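Local coordinates for protein lipase (PDB 5AH0) that hydrolyses ester bonds as a zinc-binding lipase of the alpha/beta-hydrolase fold, acting also on the polyester poly(butylene adipate-co-terephthalate), at residues G11-G16 with D177-L182; T69-H74 with Q141-F146; K80-Y85 with T231-N236; S240-R245 with Q302-I307. All blocks are in the same frame, centred on the assembly; numbering follows the deposited sequence.

Interaction 1. Residues G11-G16 with D177-L182; sequences GFMGWG and DFAKNL
Two phenylalanine rings and a bent methionine join loop 11-16 to segment 177-182 of helix 173-190, with no hydrogen bond between them. The aromatic part is Phe12 with Phe178. Their planes are near parallel, at 30°, but slid apart, with centroids 5.6 Å from each other. The rings thus barely overlap and touch obliquely, Phe12 CE2 lying 3.3 Å from Phe178 CD2. With CG anti to the backbone N in both (chi1 172° and -180°), the two side chains slide past each other in opposite directions. The aliphatic part belongs to Met13. Its CB lies 3.5 Å from Leu182 CD2, and bends at chi2 and chi3 fold the thioether back until SD rests 3.7 Å from Ala179 CB. With an alanine in place of Phe12, Phe178 would probably lose its aromatic neighbour on the loop side, and a gap would open between loop and helix. Further rings extend the apolar layer: Phe175 meets Phe12, and Phe290 packs edge-to-face with Phe178. A type II turn from Gly11 to Gly14 presents Phe12 and Met13. This His-Gly-Phe loop after the first core strand is characteristic of alpha/beta-hydrolase lipases, where its backbone, probably here too, helps form the oxyanion hole.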
loop_
_atom_site.group_PDB
_atom_site.type_symbol
_atom_site.label_atom_id
_atom_site.label_comp_id
_atom_site.label_asym_id
_atom_site.label_seq_id
_atom_site.Cartn_x
_atom_site.Cartn_y
_atom_site.Cartn_z
ATOM N N GLY A 11 3.093 1.232 0.781
ATOM C CA GLY A 11 2.783 0.059 -0.014
ATOM C C GLY A 11 3.613 -1.168 0.328
ATOM O O GLY A 11 3.938 -1.422 1.491
ATOM N N PHE A 12 3.933 -1.942 -0.702
ATOM C CA PHE A 12 4.739 -3.149 -0.574
ATOM C C PHE A 12 6.151 -2.844 -0.041
ATOM O O PHE A 12 6.855 -2.025 -0.607
ATOM C CB PHE A 12 4.772 -3.843 -1.941
ATOM C CG PHE A 12 5.713 -5.005 -2.034
ATOM C CD1 PHE A 12 5.771 -5.968 -1.039
ATOM C CD2 PHE A 12 6.532 -5.140 -3.143
ATOM C CE1 PHE A 12 6.649 -7.045 -1.141
ATOM C CE2 PHE A 12 7.407 -6.203 -3.255
ATOM C CZ PHE A 12 7.465 -7.162 -2.253
ATOM N N MET A 13 6.535 -3.508 1.052
ATOM C CA MET A 13 7.831 -3.325 1.725
ATOM C C MET A 13 8.003 -1.964 2.376
ATOM O O MET A 13 9.101 -1.621 2.822
ATOM C CB MET A 13 9.002 -3.547 0.765
ATOM C CG MET A 13 9.075 -4.925 0.136
ATOM S SD MET A 13 9.322 -6.204 1.353
ATOM C CE MET A 13 10.788 -5.658 2.227
ATOM N N GLY A 14 6.922 -1.196 2.444
ATOM C CA GLY A 14 6.948 0.092 3.116
ATOM C C GLY A 14 7.227 -0.055 4.600
ATOM O O GLY A 14 7.022 -1.135 5.162
ATOM N N TRP A 15 7.689 1.029 5.228
ATOM C CA TRP A 15 8.117 1.032 6.638
ATOM C C TRP A 15 7.622 2.256 7.418
ATOM O O TRP A 15 7.322 3.296 6.833
ATOM C CB TRP A 15 9.649 0.958 6.719
ATOM C CG TRP A 15 10.328 2.120 6.081
ATOM C CD1 TRP A 15 10.734 3.279 6.693
ATOM C CD2 TRP A 15 10.688 2.250 4.700
ATOM N NE1 TRP A 15 11.318 4.126 5.767
ATOM C CE2 TRP A 15 11.315 3.510 4.543
ATOM C CE3 TRP A 15 10.550 1.425 3.581
ATOM C CZ2 TRP A 15 11.794 3.958 3.312
ATOM C CZ3 TRP A 15 11.017 1.881 2.359
ATOM C CH2 TRP A 15 11.627 3.135 2.236
ATOM N N GLY A 16 7.531 2.124 8.743
ATOM C CA GLY A 16 6.989 3.176 9.586
ATOM C C GLY A 16 8.044 4.140 10.094
ATOM O O GLY A 16 9.241 3.878 9.983
ATOM N N ASP A 177 13.276 -11.963 -4.102
ATOM C CA ASP A 177 14.545 -11.325 -4.403
ATOM C C ASP A 177 14.405 -9.824 -4.217
ATOM O O ASP A 177 15.299 -9.163 -3.682
ATOM C CB ASP A 177 15.000 -11.624 -5.825
ATOM C CG ASP A 177 16.313 -10.942 -6.163
ATOM O OD1 ASP A 177 17.380 -11.491 -5.809
ATOM O OD2 ASP A 177 16.281 -9.842 -6.758
ATOM N N PHE A 178 13.271 -9.290 -4.664
ATOM C CA PHE A 178 13.010 -7.872 -4.518
ATOM C C PHE A 178 12.935 -7.482 -3.046
ATOM O O PHE A 178 13.471 -6.458 -2.642
ATOM C CB PHE A 178 11.718 -7.464 -5.209
ATOM C CG PHE A 178 11.432 -6.007 -5.071
ATOM C CD1 PHE A 178 12.078 -5.096 -5.883
ATOM C CD2 PHE A 178 10.580 -5.539 -4.087
ATOM C CE1 PHE A 178 11.859 -3.745 -5.733
ATOM C CE2 PHE A 178 10.354 -4.180 -3.933
ATOM C CZ PHE A 178 10.995 -3.288 -4.752
ATOM N N ALA A 179 12.251 -8.290 -2.244
ATOM C CA ALA A 179 12.112 -7.962 -0.839
ATOM C C ALA A 179 13.477 -7.910 -0.166
ATOM O O ALA A 179 13.846 -6.887 0.423
ATOM C CB ALA A 179 11.209 -8.960 -0.146
ATOM N N LYS A 180 14.227 -9.008 -0.277
ATOM C CA LYS A 180 15.557 -9.087 0.302
ATOM C C LYS A 180 16.416 -7.900 -0.112
ATOM O O LYS A 180 17.042 -7.251 0.730
ATOM C CB LYS A 180 16.239 -10.385 -0.113
ATOM C CG LYS A 180 15.684 -11.625 0.571
ATOM C CD LYS A 180 16.003 -12.870 -0.243
ATOM C CE LYS A 180 15.931 -14.107 0.629
ATOM N NZ LYS A 180 16.034 -15.353 -0.159
ATOM N N ASN A 181 16.415 -7.580 -1.402
ATOM C CA ASN A 181 17.261 -6.500 -1.887
ATOM C C ASN A 181 16.806 -5.123 -1.416
ATOM O O ASN A 181 17.630 -4.238 -1.207
ATOM C CB ASN A 181 17.330 -6.528 -3.405
ATOM C CG ASN A 181 18.326 -7.543 -3.908
ATOM O OD1 ASN A 181 19.540 -7.320 -3.848
ATOM N ND2 ASN A 181 17.823 -8.672 -4.407
ATOM N N LEU A 182 15.506 -4.935 -1.216
ATOM C CA LEU A 182 15.047 -3.653 -0.695
ATOM C C LEU A 182 15.562 -3.426 0.727
ATOM O O LEU A 182 16.012 -2.338 1.054
ATOM C CB LEU A 182 13.524 -3.554 -0.714
ATOM C CG LEU A 182 13.094 -2.187 -0.175
ATOM C CD1 LEU A 182 12.340 -1.398 -1.202
ATOM C CD2 LEU A 182 12.284 -2.321 1.106
#

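Interaction 2. Residues T69-H74 with Q141-F146; sequences TVDYGH and QLSSLF
Asp71 and Ser143 mark the closest backbone approach, their CA atoms 6.2 Å apart, where strand 68-71 ends beside a loop that tightens into a 3-10 turn at 144-146. Beyond the strand the chain turns through Gly73, whose positive phi (112°) suits glycine, and which stands at the N-cap position of the next helix. The turn at the other segment is closed by Phe146 N bonding to Ser143 O at 3.1 Å, while Ser143 OG receives a weak bond from Leu145 N. Asp71 CB packs on Ser143 CB at 3.5 Å. With CG anti to the backbone N (chi1 -167°), the carboxylate of Asp71 is carried over Ser143 towards Phe146. There OD1 lies at the edge of the Phe146 ring, near its plane and 3.7 Å from CE2, the carboxylate and ring planes being 68° apart. The ring also reaches the following turn, CE2 standing 4.0 Å from Gly73 CA. The other carboxylate oxygen, OD2, forms a salt bridge with Arg84. Asp71 is thus a buried acid with its two oxygens in different settings: the arginine probably offsets its charge, and the electropositive rim of the phenylalanine is probably a favourable neighbour for OD1.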
loop_
_atom_site.group_PDB
_atom_site.type_symbol
_atom_site.label_atom_id
_atom_site.label_comp_id
_atom_site.label_asym_id
_atom_site.label_seq_id
_atom_site.Cartn_x
_atom_site.Cartn_y
_atom_site.Cartn_z
ATOM N N THR A 69 -6.977 -2.787 19.381
ATOM C CA THR A 69 -6.185 -3.977 19.099
ATOM C C THR A 69 -6.618 -4.545 17.754
ATOM O O THR A 69 -7.811 -4.589 17.444
ATOM C CB THR A 69 -6.338 -5.045 20.204
ATOM O OG1 THR A 69 -5.983 -4.474 21.467
ATOM C CG2 THR A 69 -5.447 -6.249 19.936
ATOM N N VAL A 70 -5.639 -4.969 16.957
ATOM C CA VAL A 70 -5.895 -5.518 15.633
ATOM C C VAL A 70 -6.711 -6.812 15.679
ATOM O O VAL A 70 -6.365 -7.759 16.388
ATOM C CB VAL A 70 -4.579 -5.786 14.878
ATOM C CG1 VAL A 70 -4.871 -6.379 13.516
ATOM C CG2 VAL A 70 -3.775 -4.500 14.745
ATOM N N ASP A 71 -7.811 -6.830 14.935
ATOM C CA ASP A 71 -8.642 -8.016 14.822
ATOM C C ASP A 71 -8.710 -8.476 13.370
ATOM O O ASP A 71 -9.446 -7.907 12.572
ATOM C CB ASP A 71 -10.052 -7.731 15.355
ATOM C CG ASP A 71 -10.877 -8.998 15.565
ATOM O OD1 ASP A 71 -11.452 -9.506 14.580
ATOM O OD2 ASP A 71 -10.982 -9.457 16.726
ATOM N N TYR A 72 -7.961 -9.514 13.022
ATOM C CA TYR A 72 -8.003 -10.023 11.659
ATOM C C TYR A 72 -9.324 -10.739 11.380
ATOM O O TYR A 72 -9.667 -10.994 10.221
ATOM C CB TYR A 72 -6.820 -10.953 11.401
ATOM C CG TYR A 72 -5.490 -10.261 11.572
ATOM C CD1 TYR A 72 -5.060 -9.303 10.653
ATOM C CD2 TYR A 72 -4.677 -10.538 12.664
ATOM C CE1 TYR A 72 -3.852 -8.652 10.810
ATOM C CE2 TYR A 72 -3.464 -9.895 12.830
ATOM C CZ TYR A 72 -3.057 -8.954 11.899
ATOM O OH TYR A 72 -1.855 -8.314 12.067
ATOM N N GLY A 73 -10.064 -11.057 12.443
ATOM C CA GLY A 73 -11.384 -11.648 12.311
ATOM C C GLY A 73 -11.461 -13.082 12.794
ATOM O O GLY A 73 -10.502 -13.839 12.656
ATOM N N HIS A 74 -12.606 -13.463 13.355
ATOM C CA HIS A 74 -12.775 -14.813 13.876
ATOM C C HIS A 74 -12.692 -15.867 12.764
ATOM O O HIS A 74 -11.913 -16.823 12.856
ATOM C CB HIS A 74 -14.105 -14.932 14.622
ATOM C CG HIS A 74 -14.289 -16.248 15.306
ATOM N ND1 HIS A 74 -13.372 -16.752 16.205
ATOM C CD2 HIS A 74 -15.280 -17.168 15.226
ATOM C CE1 HIS A 74 -13.791 -17.924 16.646
ATOM N NE2 HIS A 74 -14.948 -18.199 16.070
ATOM N N GLN A 141 -17.830 -10.574 21.110
ATOM C CA GLN A 141 -16.728 -9.641 21.013
ATOM C C GLN A 141 -16.201 -9.578 19.574
ATOM O O GLN A 141 -15.025 -9.833 19.327
ATOM C CB GLN A 141 -15.621 -10.054 21.985
ATOM C CG GLN A 141 -15.075 -8.926 22.822
ATOM C CD GLN A 141 -13.877 -9.345 23.645
ATOM O OE1 GLN A 141 -12.730 -9.104 23.258
ATOM N NE2 GLN A 141 -14.134 -9.990 24.783
ATOM N N LEU A 142 -17.090 -9.284 18.626
ATOM C CA LEU A 142 -16.722 -9.111 17.217
ATOM C C LEU A 142 -16.112 -7.724 16.962
ATOM O O LEU A 142 -16.523 -6.742 17.585
ATOM C CB LEU A 142 -17.950 -9.319 16.327
ATOM C CG LEU A 142 -17.817 -9.058 14.828
ATOM C CD1 LEU A 142 -17.012 -10.164 14.156
ATOM C CD2 LEU A 142 -19.178 -8.902 14.175
ATOM N N SER A 143 -15.141 -7.638 16.047
ATOM C CA SER A 143 -14.538 -6.346 15.715
ATOM C C SER A 143 -15.511 -5.405 15.024
ATOM O O SER A 143 -16.188 -5.788 14.068
ATOM C CB SER A 143 -13.315 -6.505 14.822
ATOM O OG SER A 143 -12.815 -5.219 14.481
ATOM N N SER A 144 -15.545 -4.164 15.502
ATOM C CA SER A 144 -16.454 -3.145 14.990
ATOM C C SER A 144 -16.333 -2.911 13.480
ATOM O O SER A 144 -17.298 -2.505 12.828
ATOM C CB SER A 144 -16.209 -1.831 15.736
ATOM O OG SER A 144 -16.952 -0.762 15.177
ATOM N N LEU A 145 -15.157 -3.190 12.925
ATOM C CA LEU A 145 -14.930 -3.019 11.498
ATOM C C LEU A 145 -15.949 -3.779 10.647
ATOM O O LEU A 145 -16.371 -3.296 9.594
ATOM C CB LEU A 145 -13.513 -3.461 11.124
ATOM C CG LEU A 145 -13.169 -3.328 9.638
ATOM C CD1 LEU A 145 -13.364 -1.886 9.154
ATOM C CD2 LEU A 145 -11.755 -3.821 9.347
ATOM N N PHE A 146 -16.348 -4.962 11.110
ATOM C CA PHE A 146 -17.192 -5.847 10.305
ATOM C C PHE A 146 -18.693 -5.587 10.425
ATOM O O PHE A 146 -19.494 -6.287 9.804
ATOM C CB PHE A 146 -16.893 -7.306 10.660
ATOM C CG PHE A 146 -15.437 -7.658 10.571
ATOM C CD1 PHE A 146 -14.804 -7.731 9.343
ATOM C CD2 PHE A 146 -14.700 -7.912 11.712
ATOM C CE1 PHE A 146 -13.450 -8.045 9.253
ATOM C CE2 PHE A 146 -13.356 -8.237 11.634
ATOM C CZ PHE A 146 -12.727 -8.302 10.401
#

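Interaction 3. Residues K80-Y85 with T231-N236; sequences KGHSRY and TNDLAN. With ZN (zinc ion), chain C.
His82 and Asp233 reach from opposite directions for the same zinc ion. The imidazole points its NE2 at the metal, 2.1 Å away, and the carboxylate brings OD2 to 2.0 Å, ring and carboxylate planes being turned 46° against each other. NE2 and OD2 lie close because both are ligands, not because they share a hydrogen. The second oxygen of Asp233, OD1, stays 2.9 Å from zinc, so the carboxylate binds chiefly through one oxygen. Having CG anti to the backbone N (chi1 -166°) directs Asp233 to the ion, and an ST turn, in which Asp233 N donates to Thr231 OG1, helps fix the backbone behind it. Lys80 lies across Asp233, its CG 3.4 Å from Asp233 CB, then bends at chi2 and chi4 to meet Asn232 at about a right angle. NZ donates to Asn232 OD1 at 2.8 Å, in the carbonyl plane and on a lone pair. Gly81, with positive phi, ends the preceding helix in a Schellman motif and turns the chain towards His82. Asp56 and His76 complete the site. Two aspartates among four protein ligands would probably balance the zinc charge, and the metal cross-links chain regions far apart in sequence.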
loop_
_atom_site.group_PDB
_atom_site.type_symbol
_atom_site.label_atom_id
_atom_site.label_comp_id
_atom_site.label_asym_id
_atom_site.label_seq_id
_atom_site.Cartn_x
_atom_site.Cartn_y
_atom_site.Cartn_z
ATOM N N LYS A 80 -7.294 -19.197 7.586
ATOM C CA LYS A 80 -5.944 -19.024 7.082
ATOM C C LYS A 80 -4.892 -19.579 8.047
ATOM O O LYS A 80 -3.763 -19.851 7.647
ATOM C CB LYS A 80 -5.677 -17.550 6.803
ATOM C CG LYS A 80 -5.913 -17.151 5.362
ATOM C CD LYS A 80 -7.388 -17.197 4.987
ATOM C CE LYS A 80 -7.617 -16.848 3.514
ATOM N NZ LYS A 80 -7.520 -18.046 2.624
ATOM N N GLY A 81 -5.250 -19.737 9.316
ATOM C CA GLY A 81 -4.294 -20.219 10.297
ATOM C C GLY A 81 -3.500 -19.108 10.962
ATOM O O GLY A 81 -2.271 -19.155 11.003
ATOM N N HIS A 82 -4.215 -18.109 11.482
ATOM C CA HIS A 82 -3.619 -16.930 12.117
ATOM C C HIS A 82 -3.446 -17.014 13.622
ATOM O O HIS A 82 -3.670 -18.040 14.241
ATOM C CB HIS A 82 -4.487 -15.694 11.873
ATOM C CG HIS A 82 -4.201 -14.970 10.600
ATOM N ND1 HIS A 82 -3.041 -15.144 9.885
ATOM C CD2 HIS A 82 -4.940 -14.068 9.911
ATOM C CE1 HIS A 82 -3.071 -14.371 8.812
ATOM N NE2 HIS A 82 -4.216 -13.712 8.803
ATOM N N SER A 83 -3.008 -15.891 14.175
ATOM C CA SER A 83 -3.429 -15.439 15.484
ATOM C C SER A 83 -4.546 -14.474 15.147
ATOM O O SER A 83 -4.374 -13.633 14.266
ATOM C CB SER A 83 -2.313 -14.736 16.256
ATOM O OG SER A 83 -1.127 -15.502 16.280
ATOM N N ARG A 84 -5.702 -14.610 15.784
ATOM C CA ARG A 84 -6.824 -13.728 15.472
ATOM C C ARG A 84 -6.500 -12.272 15.783
ATOM O O ARG A 84 -6.831 -11.369 15.019
ATOM C CB ARG A 84 -8.084 -14.144 16.238
ATOM C CG ARG A 84 -9.273 -13.252 15.925
ATOM C CD ARG A 84 -10.392 -13.361 16.935
ATOM N NE ARG A 84 -11.348 -12.274 16.758
ATOM C CZ ARG A 84 -12.593 -12.281 17.220
ATOM N NH1 ARG A 84 -13.056 -13.335 17.881
ATOM N NH2 ARG A 84 -13.381 -11.238 17.002
ATOM N N TYR A 85 -5.849 -12.060 16.921
ATOM C CA TYR A 85 -5.591 -10.720 17.419
ATOM C C TYR A 85 -4.149 -10.303 17.164
ATOM O O TYR A 85 -3.225 -11.095 17.354
ATOM C CB TYR A 85 -5.910 -10.635 18.913
ATOM C CG TYR A 85 -7.390 -10.686 19.244
ATOM C CD1 TYR A 85 -8.189 -9.553 19.108
ATOM C CD2 TYR A 85 -7.986 -11.858 19.715
ATOM C CE1 TYR A 85 -9.542 -9.585 19.420
ATOM C CE2 TYR A 85 -9.339 -11.900 20.026
ATOM C CZ TYR A 85 -10.110 -10.760 19.877
ATOM O OH TYR A 85 -11.450 -10.783 20.182
ATOM N N THR A 231 -0.052 -20.649 1.772
ATOM C CA THR A 231 -1.215 -19.791 1.945
ATOM C C THR A 231 -1.405 -18.833 0.773
ATOM O O THR A 231 -0.501 -18.634 -0.039
ATOM C CB THR A 231 -1.120 -18.972 3.236
ATOM O OG1 THR A 231 -2.288 -18.160 3.362
ATOM C CG2 THR A 231 0.080 -18.071 3.194
ATOM N N ASN A 232 -2.596 -18.258 0.678
ATOM C CA ASN A 232 -2.854 -17.207 -0.298
ATOM C C ASN A 232 -3.132 -15.901 0.439
ATOM O O ASN A 232 -3.782 -15.008 -0.089
ATOM C CB ASN A 232 -4.030 -17.570 -1.211
ATOM C CG ASN A 232 -5.355 -17.634 -0.463
ATOM O OD1 ASN A 232 -5.390 -17.855 0.748
ATOM N ND2 ASN A 232 -6.452 -17.430 -1.184
ATOM N N ASP A 233 -2.638 -15.814 1.671
ATOM C CA ASP A 233 -2.931 -14.694 2.560
ATOM C C ASP A 233 -1.715 -13.820 2.810
ATOM O O ASP A 233 -1.560 -13.252 3.890
ATOM C CB ASP A 233 -3.476 -15.216 3.898
ATOM C CG ASP A 233 -4.119 -14.120 4.746
ATOM O OD1 ASP A 233 -4.850 -13.275 4.180
ATOM O OD2 ASP A 233 -3.890 -14.110 5.979
ATOM N N LEU A 234 -0.859 -13.696 1.806
ATOM C CA LEU A 234 0.281 -12.799 1.916
ATOM C C LEU A 234 0.353 -11.878 0.697
ATOM O O LEU A 234 -0.391 -12.071 -0.277
ATOM C CB LEU A 234 1.563 -13.603 2.086
ATOM C CG LEU A 234 1.672 -14.279 3.453
ATOM C CD1 LEU A 234 2.743 -15.345 3.443
ATOM C CD2 LEU A 234 1.968 -13.256 4.526
ATOM N N ALA A 235 1.231 -10.876 0.757
ATOM C CA ALA A 235 1.345 -9.892 -0.323
ATOM C C ALA A 235 1.615 -10.550 -1.674
ATOM O O ALA A 235 1.067 -10.128 -2.688
ATOM C CB ALA A 235 2.435 -8.877 -0.013
ATOM N N ASN A 236 2.421 -11.611 -1.675
ATOM C CA ASN A 236 2.838 -12.249 -2.919
ATOM C C ASN A 236 1.655 -12.826 -3.713
ATOM O O ASN A 236 1.701 -12.900 -4.939
ATOM C CB ASN A 236 3.884 -13.329 -2.631
ATOM C CG ASN A 236 3.316 -14.490 -1.842
ATOM O OD1 ASN A 236 2.397 -14.314 -1.042
ATOM N ND2 ASN A 236 3.863 -15.684 -2.057
HETATM ZN ZN ZN C . -4.943 -12.837 7.071
#

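Interaction 4. Residues S240-R245 with Q302-I307; sequences STDGAR and QGRVII
The N-terminal turn of helix 241-250, capped by Ser240 OG accepting from Gly243 N, is bound to loop 302-307 by a side-on salt bridge between Asp242 and Arg304. Arg304 NH2 meets the syn lone pair of Asp242 OD2 at 2.7 Å and 161°, in the guanidinium plane. Arg304 NE donates to OD1 at 3.1 Å but is tilted 26° out of the carboxylate plane, and its second link, to OD2, is weak. A bend at chi3 turns the arginine so that its NE side faces the acid. Substituting an alanine for Arg304 would probably leave Asp242 without its cationic mate and free its carboxylate to turn. Val305 wedges between two helix residues: its CB lies 4.0 Å from Thr241 CB, and its CG2 packs 3.5 Å from Arg245 CD. Thr241 turns its hydroxyl to Asp170 on helix 167-170. Arg245 runs past Val305 in the opposite direction, and its guanidinium also makes a cation-pi contact with Trp329. At its end the guanidinium forks round one carbonyl oxygen, NH1 only weakly, while NH2 donates to Gly303 O at 3.1 Å and 159°, within both the guanidinium and the carbonyl plane.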
loop_
_atom_site.group_PDB
_atom_site.type_symbol
_atom_site.label_atom_id
_atom_site.label_comp_id
_atom_site.label_asym_id
_atom_site.label_seq_id
_atom_site.Cartn_x
_atom_site.Cartn_y
_atom_site.Cartn_z
ATOM N N SER A 240 -0.111 -10.362 -7.147
ATOM C CA SER A 240 -0.108 -11.005 -8.452
ATOM C C SER A 240 -1.337 -10.632 -9.264
ATOM O O SER A 240 -2.347 -10.172 -8.725
ATOM C CB SER A 240 -0.028 -12.525 -8.304
ATOM O OG SER A 240 -1.197 -13.045 -7.703
ATOM N N THR A 241 -1.244 -10.853 -10.569
ATOM C CA THR A 241 -2.366 -10.648 -11.469
ATOM C C THR A 241 -3.511 -11.573 -11.074
ATOM O O THR A 241 -4.688 -11.228 -11.216
ATOM C CB THR A 241 -1.956 -10.921 -12.912
ATOM O OG1 THR A 241 -1.419 -12.248 -13.003
ATOM C CG2 THR A 241 -0.889 -9.933 -13.342
ATOM N N ASP A 242 -3.148 -12.738 -10.548
ATOM C CA ASP A 242 -4.113 -13.754 -10.154
ATOM C C ASP A 242 -4.881 -13.352 -8.909
ATOM O O ASP A 242 -6.100 -13.490 -8.856
ATOM C CB ASP A 242 -3.398 -15.074 -9.895
ATOM C CG ASP A 242 -2.448 -15.444 -11.008
ATOM O OD1 ASP A 242 -2.888 -15.473 -12.183
ATOM O OD2 ASP A 242 -1.251 -15.657 -10.710
ATOM N N GLY A 243 -4.171 -12.835 -7.913
ATOM C CA GLY A 243 -4.804 -12.438 -6.670
ATOM C C GLY A 243 -5.531 -11.105 -6.713
ATOM O O GLY A 243 -6.567 -10.929 -6.066
ATOM N N ALA A 244 -4.995 -10.159 -7.475
ATOM C CA ALA A 244 -5.603 -8.833 -7.551
ATOM C C ALA A 244 -6.978 -8.957 -8.198
ATOM O O ALA A 244 -7.968 -8.364 -7.750
ATOM C CB ALA A 244 -4.719 -7.880 -8.334
ATOM N N ARG A 245 -6.997 -9.747 -9.261
ATOM C CA ARG A 245 -8.193 -10.140 -9.969
ATOM C C ARG A 245 -9.268 -10.536 -8.981
ATOM O O ARG A 245 -10.393 -10.033 -9.026
ATOM C CB ARG A 245 -7.854 -11.301 -10.895
ATOM C CG ARG A 245 -8.716 -11.399 -12.092
ATOM C CD ARG A 245 -8.148 -12.344 -13.127
ATOM N NE ARG A 245 -7.754 -13.645 -12.599
ATOM C CZ ARG A 245 -7.521 -14.698 -13.373
ATOM N NH1 ARG A 245 -7.668 -14.589 -14.686
ATOM N NH2 ARG A 245 -7.157 -15.858 -12.840
ATOM N N GLN A 302 -3.804 -20.196 -20.494
ATOM C CA GLN A 302 -5.238 -20.242 -20.287
ATOM C C GLN A 302 -5.556 -20.245 -18.790
ATOM O O GLN A 302 -4.859 -20.879 -17.995
ATOM C CB GLN A 302 -5.819 -21.452 -21.024
ATOM C CG GLN A 302 -5.077 -22.753 -20.773
ATOM C CD GLN A 302 -5.621 -23.909 -21.604
ATOM O OE1 GLN A 302 -6.595 -23.748 -22.345
ATOM N NE2 GLN A 302 -4.987 -25.075 -21.493
ATOM N N GLY A 303 -6.566 -19.473 -18.404
ATOM C CA GLY A 303 -6.977 -19.395 -17.014
ATOM C C GLY A 303 -6.335 -18.254 -16.237
ATOM O O GLY A 303 -6.860 -17.832 -15.208
ATOM N N ARG A 304 -5.210 -17.738 -16.728
ATOM C CA ARG A 304 -4.565 -16.600 -16.074
ATOM C C ARG A 304 -4.668 -15.352 -16.942
ATOM O O ARG A 304 -4.917 -15.448 -18.141
ATOM C CB ARG A 304 -3.093 -16.898 -15.770
ATOM C CG ARG A 304 -2.877 -17.915 -14.663
ATOM C CD ARG A 304 -1.398 -18.185 -14.459
ATOM N NE ARG A 304 -0.834 -17.406 -13.361
ATOM C CZ ARG A 304 0.467 -17.176 -13.211
ATOM N NH1 ARG A 304 1.321 -17.662 -14.100
ATOM N NH2 ARG A 304 0.915 -16.458 -12.185
ATOM N N VAL A 305 -4.472 -14.188 -16.331
ATOM C CA VAL A 305 -4.463 -12.919 -17.056
ATOM C C VAL A 305 -3.410 -12.962 -18.154
ATOM O O VAL A 305 -2.248 -13.286 -17.895
ATOM C CB VAL A 305 -4.177 -11.746 -16.105
ATOM C CG1 VAL A 305 -4.068 -10.425 -16.876
ATOM C CG2 VAL A 305 -5.248 -11.670 -15.030
ATOM N N ILE A 306 -3.815 -12.643 -19.379
ATOM C CA ILE A 306 -2.881 -12.688 -20.502
ATOM C C ILE A 306 -1.986 -11.454 -20.453
ATOM O O ILE A 306 -2.472 -10.326 -20.345
ATOM C CB ILE A 306 -3.593 -12.776 -21.876
ATOM C CG1 ILE A 306 -3.903 -14.233 -22.252
ATOM C CG2 ILE A 306 -2.704 -12.207 -22.973
ATOM C CD1 ILE A 306 -4.894 -14.947 -21.353
ATOM N N ILE A 307 -0.679 -11.685 -20.500
ATOM C CA ILE A 307 0.297 -10.620 -20.340
ATOM C C ILE A 307 1.085 -10.369 -21.622
ATOM O O ILE A 307 1.965 -11.139 -22.009
ATOM C CB ILE A 307 1.227 -10.941 -19.177
ATOM C CG1 ILE A 307 0.397 -10.917 -17.896
ATOM C CG2 ILE A 307 2.386 -9.938 -19.105
ATOM C CD1 ILE A 307 1.064 -11.568 -16.759
#

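How the interactions relate
Interactions 2 and 3 form one region, their centres 15 Å apart. Arg84 of segment 80-85 joins them: its NE reaches Asp71 OD2 at 2.8 Å, and Tyr72 N lies 3.0 Å from Arg84 O, a probable hydrogen bond. The side chain of Tyr72 lies about 5 Å from the zinc of interaction 3, which puts the strand end next to the metal site. Interaction 1, on the likely oxyanion-hole loop, has its centre 18 Å from that of interaction 3, with nearest atoms about 5 Å apart, and their segments alternate along the chain. Segment 231-236 leads through helix 235-238 into the helix of interaction 4, whose centre lies about 21 Å from that of interaction 3 and about 30 Å from that of interaction 2.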